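Local atomic coordinates of pili retraction protein PilT (Thermus thermophilus, PDB entry 5FL3), a protein that probably binds and hydrolyses ATP to drive the retraction of type IV pili, as a motor ATPase of the secretion-system GspE family. Residues A[113-117]-A[118-122]; A[125-128]-A[129-133]; A[331-334]-A[335-339]. All coordinates share one frame; numbering follows the deposited sequence.

Contact 1 (A[113-117]-A[118-122]); sequences PSFEA and LGLPR. With ADP (adenosine-5'-diphosphate), chain B; GOL (glycerol), chain C.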
loop_
_atom_site.group_PDB
_atom_site.type_symbol
_atom_site.label_atom_id
_atom_site.label_comp_id
_atom_site.label_asym_id
_atom_site.label_seq_id
_atom_site.Cartn_x
_atom_site.Cartn_y
_atom_site.Cartn_z
ATOM N N PRO A 113 5.830 -11.035 2.427
ATOM C CA PRO A 113 6.609 -10.892 3.656
ATOM C C PRO A 113 5.759 -11.205 4.883
ATOM O O PRO A 113 4.547 -10.989 4.849
ATOM C CB PRO A 113 7.024 -9.414 3.629
ATOM C CG PRO A 113 6.875 -8.989 2.191
ATOM C CD PRO A 113 5.712 -9.761 1.693
ATOM N N SER A 114 6.381 -11.711 5.942
ATOM C CA SER A 114 5.687 -11.914 7.206
ATOM C C SER A 114 5.452 -10.598 7.945
ATOM O O SER A 114 6.142 -9.607 7.691
ATOM C CB SER A 114 6.492 -12.836 8.098
ATOM O OG SER A 114 7.653 -12.161 8.522
ATOM N N PHE A 115 4.504 -10.605 8.877
ATOM C CA PHE A 115 4.246 -9.443 9.711
ATOM C C PHE A 115 5.536 -8.994 10.349
ATOM O O PHE A 115 5.836 -7.794 10.414
ATOM C CB PHE A 115 3.225 -9.752 10.801
ATOM C CG PHE A 115 1.846 -10.005 10.285
ATOM C CD1 PHE A 115 1.310 -9.206 9.288
ATOM C CD2 PHE A 115 1.088 -11.054 10.786
ATOM C CE1 PHE A 115 0.030 -9.442 8.810
ATOM C CE2 PHE A 115 -0.188 -11.298 10.315
ATOM C CZ PHE A 115 -0.720 -10.500 9.329
ATOM N N GLU A 116 6.309 -9.977 10.805
ATOM C CA GLU A 116 7.534 -9.689 11.543
ATOM C C GLU A 116 8.560 -9.044 10.634
ATOM O O GLU A 116 9.172 -8.053 11.018
ATOM C CB GLU A 116 8.103 -10.956 12.188
ATOM C CG GLU A 116 7.330 -11.424 13.431
ATOM C CD GLU A 116 6.110 -12.262 13.092
ATOM O OE1 GLU A 116 6.035 -12.793 11.965
ATOM O OE2 GLU A 116 5.223 -12.396 13.955
ATOM N N ALA A 117 8.738 -9.602 9.434
ATOM C CA ALA A 117 9.539 -8.958 8.391
ATOM C C ALA A 117 9.136 -7.497 8.147
ATOM O O ALA A 117 9.987 -6.642 7.943
ATOM C CB ALA A 117 9.440 -9.736 7.102
ATOM N N LEU A 118 7.838 -7.214 8.186
ATOM C CA LEU A 118 7.339 -5.881 7.854
ATOM C C LEU A 118 7.393 -4.923 9.029
ATOM O O LEU A 118 7.138 -3.731 8.868
ATOM C CB LEU A 118 5.898 -5.962 7.330
ATOM C CG LEU A 118 5.782 -6.755 6.030
ATOM C CD1 LEU A 118 4.359 -6.738 5.485
ATOM C CD2 LEU A 118 6.789 -6.225 5.015
ATOM N N GLY A 119 7.716 -5.442 10.212
ATOM C CA GLY A 119 7.647 -4.654 11.424
ATOM C C GLY A 119 6.233 -4.288 11.832
ATOM O O GLY A 119 6.012 -3.210 12.386
ATOM N N LEU A 120 5.278 -5.175 11.542
ATOM C CA LEU A 120 3.865 -4.995 11.905
ATOM C C LEU A 120 3.538 -5.886 13.098
ATOM O O LEU A 120 3.753 -7.101 13.035
ATOM C CB LEU A 120 2.940 -5.361 10.737
ATOM C CG LEU A 120 2.922 -4.693 9.361
ATOM C CD1 LEU A 120 2.368 -5.676 8.341
ATOM C CD2 LEU A 120 2.033 -3.479 9.393
ATOM N N PRO A 121 3.011 -5.301 14.183
ATOM C CA PRO A 121 2.765 -6.074 15.419
ATOM C C PRO A 121 1.752 -7.205 15.225
ATOM O O PRO A 121 0.567 -6.966 14.948
ATOM C CB PRO A 121 2.240 -5.026 16.406
ATOM C CG PRO A 121 1.833 -3.831 15.548
ATOM C CD PRO A 121 2.731 -3.864 14.341
ATOM N N ARG A 122 2.233 -8.435 15.399
ATOM C CA ARG A 122 1.491 -9.621 15.017
ATOM C C ARG A 122 0.136 -9.705 15.682
ATOM O O ARG A 122 -0.864 -10.036 15.031
ATOM C CB ARG A 122 2.291 -10.884 15.332
ATOM C CG ARG A 122 1.469 -12.154 15.102
ATOM C CD ARG A 122 2.322 -13.383 14.831
ATOM N NE ARG A 122 3.023 -13.318 13.549
ATOM C CZ ARG A 122 2.496 -13.721 12.393
ATOM N NH1 ARG A 122 1.257 -14.203 12.358
ATOM N NH2 ARG A 122 3.201 -13.632 11.272
HETATM P PB ADP B . 2.699 1.874 -1.104
HETATM O O1B ADP B . 3.123 2.642 -2.348
HETATM O O2B ADP B . 2.437 2.752 0.101
HETATM O O3B ADP B . 1.614 0.849 -1.338
HETATM P PA ADP B . 4.483 -0.425 -1.208
HETATM O O1A ADP B . 4.400 -0.405 -2.725
HETATM O O2A ADP B . 3.902 -1.584 -0.405
HETATM O O3A ADP B . 3.987 1.016 -0.650
HETATM O "O5'" ADP B . 6.031 -0.328 -0.770
HETATM C "C5'" ADP B . 7.022 0.371 -1.526
HETATM C "C4'" ADP B . 8.358 -0.325 -1.252
HETATM O "O4'" ADP B . 8.591 -0.406 0.158
HETATM C "C3'" ADP B . 8.399 -1.744 -1.802
HETATM O "O3'" ADP B . 9.600 -1.846 -2.568
HETATM C "C2'" ADP B . 8.421 -2.658 -0.579
HETATM O "O2'" ADP B . 9.326 -3.758 -0.717
HETATM C "C1'" ADP B . 8.879 -1.756 0.559
HETATM N N9 ADP B . 8.192 -2.061 1.850
HETATM C C8 ADP B . 6.871 -2.303 2.004
HETATM N N7 ADP B . 6.546 -2.537 3.304
HETATM C C5 ADP B . 7.690 -2.451 4.018
HETATM C C6 ADP B . 8.067 -2.590 5.445
HETATM N N6 ADP B . 7.120 -2.868 6.368
HETATM N N1 ADP B . 9.384 -2.415 5.778
HETATM C C2 ADP B . 10.327 -2.129 4.855
HETATM N N3 ADP B . 10.053 -1.985 3.541
HETATM C C4 ADP B . 8.779 -2.135 3.063
HETATM C C1 GOL C . 0.591 -13.839 8.153
HETATM O O1 GOL C . 0.241 -14.558 9.323
HETATM C C2 GOL C . 2.091 -13.944 7.873
HETATM O O2 GOL C . 2.788 -12.980 8.641
HETATM C C3 GOL C . 2.335 -13.658 6.390
HETATM O O3 GOL C . 1.507 -12.586 6.003
#

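Contact 2 (A[125-128]-A[129-133]); sequences MESL and AAKER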
loop_
_atom_site.group_PDB
_atom_site.type_symbol
_atom_site.label_atom_id
_atom_site.label_comp_id
_atom_site.label_asym_id
_atom_site.label_seq_id
_atom_site.Cartn_x
_atom_site.Cartn_y
_atom_site.Cartn_z
ATOM N N MET A 125 -2.379 -7.338 14.242
ATOM C CA MET A 125 -2.778 -7.730 12.903
ATOM C C MET A 125 -3.813 -8.853 12.950
ATOM O O MET A 125 -4.911 -8.733 12.401
ATOM C CB MET A 125 -1.565 -8.162 12.087
ATOM C CG MET A 125 -0.615 -7.036 11.735
ATOM S SD MET A 125 -1.364 -5.614 10.909
ATOM C CE MET A 125 -1.522 -4.450 12.260
ATOM N N GLU A 126 -3.466 -9.935 13.632
ATOM C CA GLU A 126 -4.358 -11.082 13.739
ATOM C C GLU A 126 -5.699 -10.725 14.378
ATOM O O GLU A 126 -6.741 -11.307 14.057
ATOM C CB GLU A 126 -3.670 -12.196 14.525
ATOM C CG GLU A 126 -2.489 -12.756 13.772
ATOM C CD GLU A 126 -1.744 -13.791 14.551
ATOM O OE1 GLU A 126 -2.049 -13.945 15.750
ATOM O OE2 GLU A 126 -0.851 -14.447 13.965
ATOM N N SER A 127 -5.675 -9.757 15.275
ATOM C CA SER A 127 -6.900 -9.307 15.917
ATOM C C SER A 127 -7.831 -8.640 14.890
ATOM O O SER A 127 -9.024 -8.931 14.843
ATOM C CB SER A 127 -6.566 -8.351 17.066
ATOM O OG SER A 127 -7.744 -7.929 17.705
ATOM N N LEU A 128 -7.265 -7.757 14.067
ATOM C CA LEU A 128 -7.998 -7.072 13.007
ATOM C C LEU A 128 -8.490 -8.050 11.936
ATOM O O LEU A 128 -9.610 -7.913 11.426
ATOM C CB LEU A 128 -7.115 -6.008 12.366
ATOM C CG LEU A 128 -6.842 -4.718 13.138
ATOM C CD1 LEU A 128 -5.691 -3.948 12.478
ATOM C CD2 LEU A 128 -8.100 -3.840 13.229
ATOM N N ALA A 129 -7.645 -9.027 11.597
ATOM C CA ALA A 129 -7.999 -10.074 10.631
ATOM C C ALA A 129 -9.174 -10.918 11.128
ATOM O O ALA A 129 -9.944 -11.448 10.330
ATOM C CB ALA A 129 -6.788 -10.976 10.338
ATOM N N ALA A 130 -9.302 -11.038 12.446
ATOM C CA ALA A 130 -10.313 -11.901 13.051
ATOM C C ALA A 130 -11.711 -11.286 12.993
ATOM O O ALA A 130 -12.701 -12.006 13.012
ATOM C CB ALA A 130 -9.937 -12.218 14.502
ATOM N N LYS A 131 -11.795 -9.961 12.946
ATOM C CA LYS A 131 -13.093 -9.306 12.814
ATOM C C LYS A 131 -13.711 -9.696 11.490
ATOM O O LYS A 131 -13.023 -9.860 10.492
ATOM C CB LYS A 131 -12.968 -7.790 12.896
ATOM C CG LYS A 131 -12.023 -7.290 13.966
ATOM C CD LYS A 131 -12.602 -7.422 15.363
ATOM C CE LYS A 131 -11.765 -6.621 16.342
ATOM N NZ LYS A 131 -11.936 -7.049 17.742
ATOM N N GLU A 132 -15.018 -9.850 11.467
ATOM C CA GLU A 132 -15.645 -10.254 10.227
ATOM C C GLU A 132 -16.533 -9.143 9.654
ATOM O O GLU A 132 -17.199 -9.331 8.631
ATOM C CB GLU A 132 -16.434 -11.554 10.444
ATOM C CG GLU A 132 -17.580 -11.497 11.446
ATOM C CD GLU A 132 -18.280 -12.850 11.580
ATOM O OE1 GLU A 132 -18.687 -13.416 10.536
ATOM O OE2 GLU A 132 -18.434 -13.333 12.724
ATOM N N ARG A 133 -16.526 -7.990 10.324
ATOM C CA ARG A 133 -17.231 -6.811 9.860
ATOM C C ARG A 133 -16.354 -5.597 10.181
ATOM O O ARG A 133 -15.661 -5.594 11.190
ATOM C CB ARG A 133 -18.606 -6.695 10.549
ATOM C CG ARG A 133 -19.024 -7.964 11.278
ATOM C CD ARG A 133 -20.354 -7.860 11.992
ATOM N NE ARG A 133 -20.565 -8.954 12.961
ATOM C CZ ARG A 133 -20.676 -10.253 12.656
ATOM N NH1 ARG A 133 -20.609 -10.664 11.392
ATOM N NH2 ARG A 133 -20.879 -11.150 13.622
#

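Contact 3 (A[331-334]-A[335-339]); sequences HLVE and LYTEG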
loop_
_atom_site.group_PDB
_atom_site.type_symbol
_atom_site.label_atom_id
_atom_site.label_comp_id
_atom_site.label_asym_id
_atom_site.label_seq_id
_atom_site.Cartn_x
_atom_site.Cartn_y
_atom_site.Cartn_z
ATOM N N HIS A 331 6.020 5.680 18.483
ATOM C CA HIS A 331 6.753 4.584 17.870
ATOM C C HIS A 331 8.148 5.039 17.473
ATOM O O HIS A 331 9.071 4.228 17.453
ATOM C CB HIS A 331 6.006 4.024 16.657
ATOM C CG HIS A 331 6.570 2.733 16.149
ATOM N ND1 HIS A 331 6.806 2.495 14.810
ATOM C CD2 HIS A 331 6.953 1.608 16.799
ATOM C CE1 HIS A 331 7.310 1.284 14.661
ATOM N NE2 HIS A 331 7.408 0.721 15.853
ATOM N N LEU A 332 8.296 6.331 17.172
ATOM C CA LEU A 332 9.575 6.888 16.710
ATOM C C LEU A 332 10.619 6.882 17.822
ATOM O O LEU A 332 11.755 6.445 17.616
ATOM C CB LEU A 332 9.395 8.309 16.186
ATOM C CG LEU A 332 8.811 8.447 14.778
ATOM C CD1 LEU A 332 8.483 9.903 14.471
ATOM C CD2 LEU A 332 9.743 7.860 13.708
ATOM N N VAL A 333 10.223 7.384 18.991
ATOM C CA VAL A 333 10.986 7.221 20.222
ATOM C C VAL A 333 11.496 5.784 20.353
ATOM O O VAL A 333 12.700 5.547 20.503
ATOM C CB VAL A 333 10.132 7.583 21.458
ATOM C CG1 VAL A 333 10.652 6.884 22.689
ATOM C CG2 VAL A 333 10.089 9.095 21.658
ATOM N N GLU A 334 10.572 4.832 20.252
ATOM C CA GLU A 334 10.890 3.415 20.378
ATOM C C GLU A 334 11.877 2.951 19.302
ATOM O O GLU A 334 12.740 2.119 19.558
ATOM C CB GLU A 334 9.596 2.593 20.323
ATOM C CG GLU A 334 9.785 1.104 20.530
ATOM C CD GLU A 334 8.466 0.343 20.596
ATOM O OE1 GLU A 334 7.387 0.990 20.627
ATOM O OE2 GLU A 334 8.510 -0.910 20.610
ATOM N N LEU A 335 11.751 3.495 18.096
ATOM C CA LEU A 335 12.661 3.137 17.007
ATOM C C LEU A 335 14.029 3.786 17.202
ATOM O O LEU A 335 15.061 3.148 16.971
ATOM C CB LEU A 335 12.066 3.530 15.639
ATOM C CG LEU A 335 10.933 2.618 15.138
ATOM C CD1 LEU A 335 10.091 3.296 14.069
ATOM C CD2 LEU A 335 11.485 1.277 14.635
ATOM N N TYR A 336 14.028 5.053 17.621
ATOM C CA TYR A 336 15.269 5.774 17.890
ATOM C C TYR A 336 16.064 5.139 19.033
ATOM O O TYR A 336 17.229 4.779 18.832
ATOM C CB TYR A 336 15.012 7.241 18.217
ATOM C CG TYR A 336 16.293 7.952 18.555
ATOM C CD1 TYR A 336 17.291 8.091 17.601
ATOM C CD2 TYR A 336 16.533 8.442 19.833
ATOM C CE1 TYR A 336 18.480 8.721 17.893
ATOM C CE2 TYR A 336 17.724 9.083 20.137
ATOM C CZ TYR A 336 18.698 9.218 19.161
ATOM O OH TYR A 336 19.900 9.845 19.440
ATOM N N THR A 337 15.450 4.987 20.210
ATOM C CA THR A 337 16.169 4.410 21.348
ATOM C C THR A 337 16.718 3.034 21.026
ATOM O O THR A 337 17.780 2.662 21.538
ATOM C CB THR A 337 15.313 4.262 22.614
ATOM O OG1 THR A 337 14.451 3.125 22.476
ATOM C CG2 THR A 337 14.525 5.528 22.913
ATOM N N GLU A 338 16.013 2.286 20.179
ATOM C CA GLU A 338 16.460 0.946 19.785
ATOM C C GLU A 338 17.484 0.975 18.684
ATOM O O GLU A 338 17.957 -0.067 18.247
ATOM C CB GLU A 338 15.290 0.100 19.336
ATOM C CG GLU A 338 14.497 -0.445 20.479
ATOM C CD GLU A 338 13.464 -1.424 20.010
ATOM O OE1 GLU A 338 12.451 -0.968 19.432
ATOM O OE2 GLU A 338 13.681 -2.645 20.204
ATOM N N GLY A 339 17.805 2.169 18.213
ATOM C CA GLY A 339 18.874 2.325 17.247
ATOM C C GLY A 339 18.527 1.830 15.860
ATOM O O GLY A 339 19.404 1.377 15.129
#

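Contact 1 (A[113-117]-A[118-122])
A short helical turn, capped at both ends, lies beside the adenine of bound ADP, and Leu-120 closes it by returning its amide to Phe-115 O. This bond, 2.9 Å from Leu-120 N to Phe-115 O, pairs with one from Gly-119 N to Glu-116 O (3.1 Å) in a Schellman motif, where Gly-119 has a positive phi of 68°. At the other end Ser-114 is the N-cap, its OG accepting from Ala-117 N at 2.9 Å. Glu-116 and Arg-122 form a bidentate salt bridge, carboxylate and guanidinium nearly coplanar. NH2 of Arg-122 reaches the syn side of OE1 of Glu-116 at 3.0 Å, while the modelled approach of NE to OE2 is too short to be reliable. The bend at chi3 of Arg-122 (-68°) turns the guanidinium back toward the helix, where CD2 of Phe-115 lies over one face. A glycerol, probably from the crystallisation liquor, joins them: its O2 accepts from Phe-115 N (2.9 Å) over the phenyl face and weakly from Arg-122 NH2, and its O1 accepts from Arg-122 NH1. Pro-113 CB meets Leu-118 CD2 at 3.5 Å, and Leu-120 CD1 approaches the edge of the Phe-115 ring. Leu-118 touches Thr-148 of helix 146-160, and its O accepts from N6 of ADP (2.6 Å); the whole is a capped helical turn forming one side of a P-loop nucleotide pocket.

Contact 2 (A[125-128]-A[129-133])
Met-125 and Ala-129 are joined by a backbone bond across the last full turn of helix 122-130, which packs against helix 146-160 and strand 270-280 of the nucleotide-binding domain, a P-loop NTPase fold. The main-chain bonds record how the helix runs out. Ala-129 N gives Met-125 O a straight bond of 2.9 Å, the N-H pointing at the oxygen with an angle of 163°. One residue on, Ala-130 N is shared between two acceptors and holds each of them weakly, Glu-126 O and Ser-127 O. Lys-131 N then has just a long, weak bond to Leu-128 O at 3.4 Å, and at Lys-131 the backbone leaves helical geometry, with a psi of 144°.

The apolar side chains combine contacts along the turn with contacts into the domain. CB of Ala-129 lies 3.6 Å from Met-125 O, and CB of Ala-130 sits 3.4 Å from both Glu-126 O and Ser-127 O, so that each methyl rests on the carbonyls of the preceding turn. Met-125 and Leu-128 both touch Leu-274 of strand 270-280, Leu-128 reaching Leu-271 as well, while the methyl of Ala-129 meets Leu-153, His-156 and Ile-157 of helix 146-160.

The charged groups differ in where they turn. Glu-126 makes a salt bridge through OE2 to NH1 of Arg-122, one turn earlier, and its side chain also touches His-156. Lys-131 is what comes back to the helix: its chain bends at chi2 (-74°), and the methylenes run past the end of the preceding turn, with CG 3.5 Å from the carbonyl oxygen of Ser-127.

Contact 3 (A[331-334]-A[335-339])
Leu-335 lies over one face of the His-331 imidazole, one turn back on helix 328-337, and this pair lies on the buried side of a helix whose C-terminus closes with a Schellman motif at Gly-339. Leu-335 has the most surface buried by the contact. Its CG stands 4.0 Å from the centroid of the His-331 ring and 16° off the ring normal, a CH-pi contact, while CD1 comes to 3.5 Å from both ND1 and CE1 of that ring. The imidazole is swung there by a chi1 of -169°, which places CG anti to the backbone nitrogen. ND1 of the same ring accepts the amide of Leu-291 in strand 287-295, a bond that fixes the ring's rotation. Replacing this histidine with an alanine is likely to deprive Leu-335 of the flat surface it packs on and leave the Leu-291 amide without its acceptor.

Glu-334 and Glu-338 lie side by side and point the same way, their carboxylate planes 30° apart. OE2 of Glu-334 is 4.1 Å from OE1 of Glu-338, so the two like charges probably disfavour each other. Their backbones are joined only weakly, by Glu-338 N to Glu-334 O.

Val-333 and Thr-337 meet on the side of the helix turned to helix 353-361, where they touch Phe-356 and Leu-360 respectively. Thr-337 N donates to Val-333 O at 2.8 Å in a nearly straight bond, and their side chains meet at CG1 of Val-333 and CG2 of Thr-337, 4.1 Å apart.

Overall arrangement
Along the chain the three come in series, contact 1, then contact 2, then contact 3 near the C-terminus. Contacts 1 and 2 have centres 15 Å apart and touch, the short helix 115-118 being followed, after the turn at 119-121, by helix 122-130: Met-125 of contact 2 packs against Phe-115 and Leu-120 of contact 1. Both also lean on helix 146-160, which follows the P-loop. Contact 3 sits about 17 Å from contact 1, centre to centre, and 27 Å from contact 2, touching neither. Strand 287-295, at the edge of the mixed sheet, meets both contact 1 and contact 3 and thereby links the C-terminal helices to the side of the nucleotide pocket.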